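Local coordinates for protein possible prolidase (Bifidobacterium longum NCC2705, PDB 2P9B) that is a possible prolidase of the amidohydrolase family that probably hydrolyses carbon-nitrogen bonds, at residues A[12-17]-A[60-65]. Numbering follows the deposited sequence.
Sequences EPFALA and HYLDGT
Phe14, Ala15, Leu16 and Ala17 run alongside His60, Tyr61, Leu62 and Asp63 as a parallel beta pair, with strand 60-63 at the edge of a small mixed sheet whose next strand on the far side of 14-17 is 34-38. This sheet lies toward the periphery of the chain and is consistent with the small beta domain that many amidohydrolases carry beside their TIM barrel.

Five backbone hydrogen bonds zip the pair together. Pro13 O accepts from His60 N, His60 O from Ala15 N, Ala15 O from Leu62 N in a nearly straight bond (171° at the hydrogen), and Leu62 O from Ala17 N. The ladder ends with Gly64 N donating to Ala17 O at 2.7 Å, a more bent bond at 137°. Two CA-H...O contacts add to it, from Phe14 CA to His60 O at 3.1 Å and, straighter, from Leu16 CA to Leu62 O.

Apolar packing differs on the two faces. On the face of Phe14, Leu16 and Leu62, one methyl of Leu62, CD1, meets the Phe14 ring at CD1 (3.9 Å), while Leu16 CD1 reaches across to Leu62 CB at 3.6 Å, helped by a CG that stands anti to the backbone N (chi1 173°). On the other face, Ala17 CB lies 3.6 Å from Tyr61 CE1, and the Tyr61 side chain also touches His18.

At the start of the pair, the Glu12 carboxylate stands perpendicular to the His60 imidazole, its OE1 in the ring plane and 3.0 Å from His60 CE1. At the other end, Asp63 opens an Asx turn: its OD1 accepts from Thr65 N above the carboxylate plane and, through its syn lone pair, from Thr65 OG1 at 2.7 Å.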
loop_
_atom_site.group_PDB
_atom_site.type_symbol
_atom_site.label_atom_id
_atom_site.label_comp_id
_atom_site.label_asym_id
_atom_site.label_seq_id
_atom_site.Cartn_x
_atom_site.Cartn_y
_atom_site.Cartn_z
ATOM N N GLU A 12 -19.853 -17.154 6.464
ATOM C CA GLU A 12 -20.435 -18.417 6.040
ATOM C C GLU A 12 -19.397 -19.151 5.203
ATOM O O GLU A 12 -18.914 -18.628 4.199
ATOM C CB GLU A 12 -21.701 -18.163 5.224
ATOM C CG GLU A 12 -22.788 -17.433 6.003
ATOM C CD GLU A 12 -24.050 -17.217 5.189
ATOM O OE1 GLU A 12 -23.973 -16.552 4.133
ATOM O OE2 GLU A 12 -25.119 -17.714 5.605
ATOM N N PRO A 13 -19.034 -20.376 5.609
ATOM C CA PRO A 13 -18.038 -21.152 4.863
ATOM C C PRO A 13 -18.450 -21.381 3.416
ATOM O O PRO A 13 -19.634 -21.536 3.117
ATOM C CB PRO A 13 -17.940 -22.448 5.664
ATOM C CG PRO A 13 -19.310 -22.585 6.257
ATOM C CD PRO A 13 -19.615 -21.178 6.702
ATOM N N PHE A 14 -17.470 -21.399 2.519
ATOM C CA PHE A 14 -17.752 -21.600 1.104
ATOM C C PHE A 14 -16.558 -22.180 0.361
ATOM O O PHE A 14 -15.469 -22.320 0.914
ATOM C CB PHE A 14 -18.144 -20.266 0.464
ATOM C CG PHE A 14 -17.031 -19.248 0.450
ATOM C CD1 PHE A 14 -16.123 -19.201 -0.606
ATOM C CD2 PHE A 14 -16.883 -18.347 1.502
ATOM C CE1 PHE A 14 -15.084 -18.265 -0.616
ATOM C CE2 PHE A 14 -15.853 -17.411 1.503
ATOM C CZ PHE A 14 -14.951 -17.368 0.444
ATOM N N ALA A 15 -16.775 -22.516 -0.903
ATOM C CA ALA A 15 -15.713 -23.053 -1.736
ATOM C C ALA A 15 -15.816 -22.426 -3.116
ATOM O O ALA A 15 -16.886 -22.429 -3.727
ATOM C CB ALA A 15 -15.831 -24.570 -1.835
ATOM N N LEU A 16 -14.710 -21.865 -3.590
ATOM C CA LEU A 16 -14.660 -21.254 -4.914
ATOM C C LEU A 16 -13.975 -22.285 -5.794
ATOM O O LEU A 16 -12.790 -22.554 -5.614
ATOM C CB LEU A 16 -13.830 -19.969 -4.879
ATOM C CG LEU A 16 -13.556 -19.297 -6.230
ATOM C CD1 LEU A 16 -14.856 -18.810 -6.847
ATOM C CD2 LEU A 16 -12.590 -18.131 -6.020
ATOM N N ALA A 17 -14.712 -22.857 -6.743
ATOM C CA ALA A 17 -14.149 -23.899 -7.595
ATOM C C ALA A 17 -13.927 -23.559 -9.064
ATOM O O ALA A 17 -14.472 -22.585 -9.590
ATOM C CB ALA A 17 -15.015 -25.154 -7.492
ATOM N N HIS A 60 -21.197 -22.983 1.109
ATOM C CA HIS A 60 -21.741 -22.340 -0.078
ATOM C C HIS A 60 -20.810 -22.623 -1.251
ATOM O O HIS A 60 -19.621 -22.884 -1.063
ATOM C CB HIS A 60 -21.882 -20.834 0.156
ATOM C CG HIS A 60 -22.889 -20.485 1.206
ATOM N ND1 HIS A 60 -22.968 -19.233 1.778
ATOM C CD2 HIS A 60 -23.870 -21.222 1.782
ATOM C CE1 HIS A 60 -23.951 -19.215 2.660
ATOM N NE2 HIS A 60 -24.515 -20.409 2.681
ATOM N N TYR A 61 -21.355 -22.570 -2.461
ATOM C CA TYR A 61 -20.581 -22.850 -3.663
ATOM C C TYR A 61 -20.489 -21.666 -4.619
ATOM O O TYR A 61 -21.504 -21.104 -5.033
ATOM C CB TYR A 61 -21.194 -24.046 -4.398
ATOM C CG TYR A 61 -20.455 -24.464 -5.650
ATOM C CD1 TYR A 61 -19.236 -25.135 -5.576
ATOM C CD2 TYR A 61 -20.980 -24.191 -6.911
ATOM C CE1 TYR A 61 -18.555 -25.527 -6.733
ATOM C CE2 TYR A 61 -20.309 -24.575 -8.072
ATOM C CZ TYR A 61 -19.100 -25.243 -7.975
ATOM O OH TYR A 61 -18.440 -25.625 -9.122
ATOM N N LEU A 62 -19.259 -21.292 -4.959
ATOM C CA LEU A 62 -19.007 -20.203 -5.890
ATOM C C LEU A 62 -18.343 -20.821 -7.115
ATOM O O LEU A 62 -17.281 -21.432 -7.016
ATOM C CB LEU A 62 -18.087 -19.150 -5.266
ATOM C CG LEU A 62 -18.661 -18.245 -4.169
ATOM C CD1 LEU A 62 -17.577 -17.302 -3.667
ATOM C CD2 LEU A 62 -19.833 -17.444 -4.716
ATOM N N ASP A 63 -18.977 -20.671 -8.271
ATOM C CA ASP A 63 -18.442 -21.234 -9.501
ATOM C C ASP A 63 -17.469 -20.269 -10.169
ATOM O O ASP A 63 -17.876 -19.266 -10.750
ATOM C CB ASP A 63 -19.597 -21.585 -10.442
ATOM C CG ASP A 63 -19.125 -22.177 -11.747
ATOM O OD1 ASP A 63 -18.003 -22.722 -11.787
ATOM O OD2 ASP A 63 -19.888 -22.107 -12.732
ATOM N N GLY A 64 -16.179 -20.586 -10.078
ATOM C CA GLY A 64 -15.155 -19.734 -10.655
ATOM C C GLY A 64 -14.710 -20.081 -12.065
ATOM O O GLY A 64 -13.676 -19.604 -12.527
ATOM N N THR A 65 -15.479 -20.919 -12.750
ATOM C CA THR A 65 -15.144 -21.302 -14.112
ATOM C C THR A 65 -14.893 -20.054 -14.962
ATOM O O THR A 65 -15.694 -19.121 -14.957
ATOM C CB THR A 65 -16.285 -22.130 -14.744
ATOM O OG1 THR A 65 -16.487 -23.319 -13.976
ATOM C CG2 THR A 65 -15.943 -22.508 -16.176
#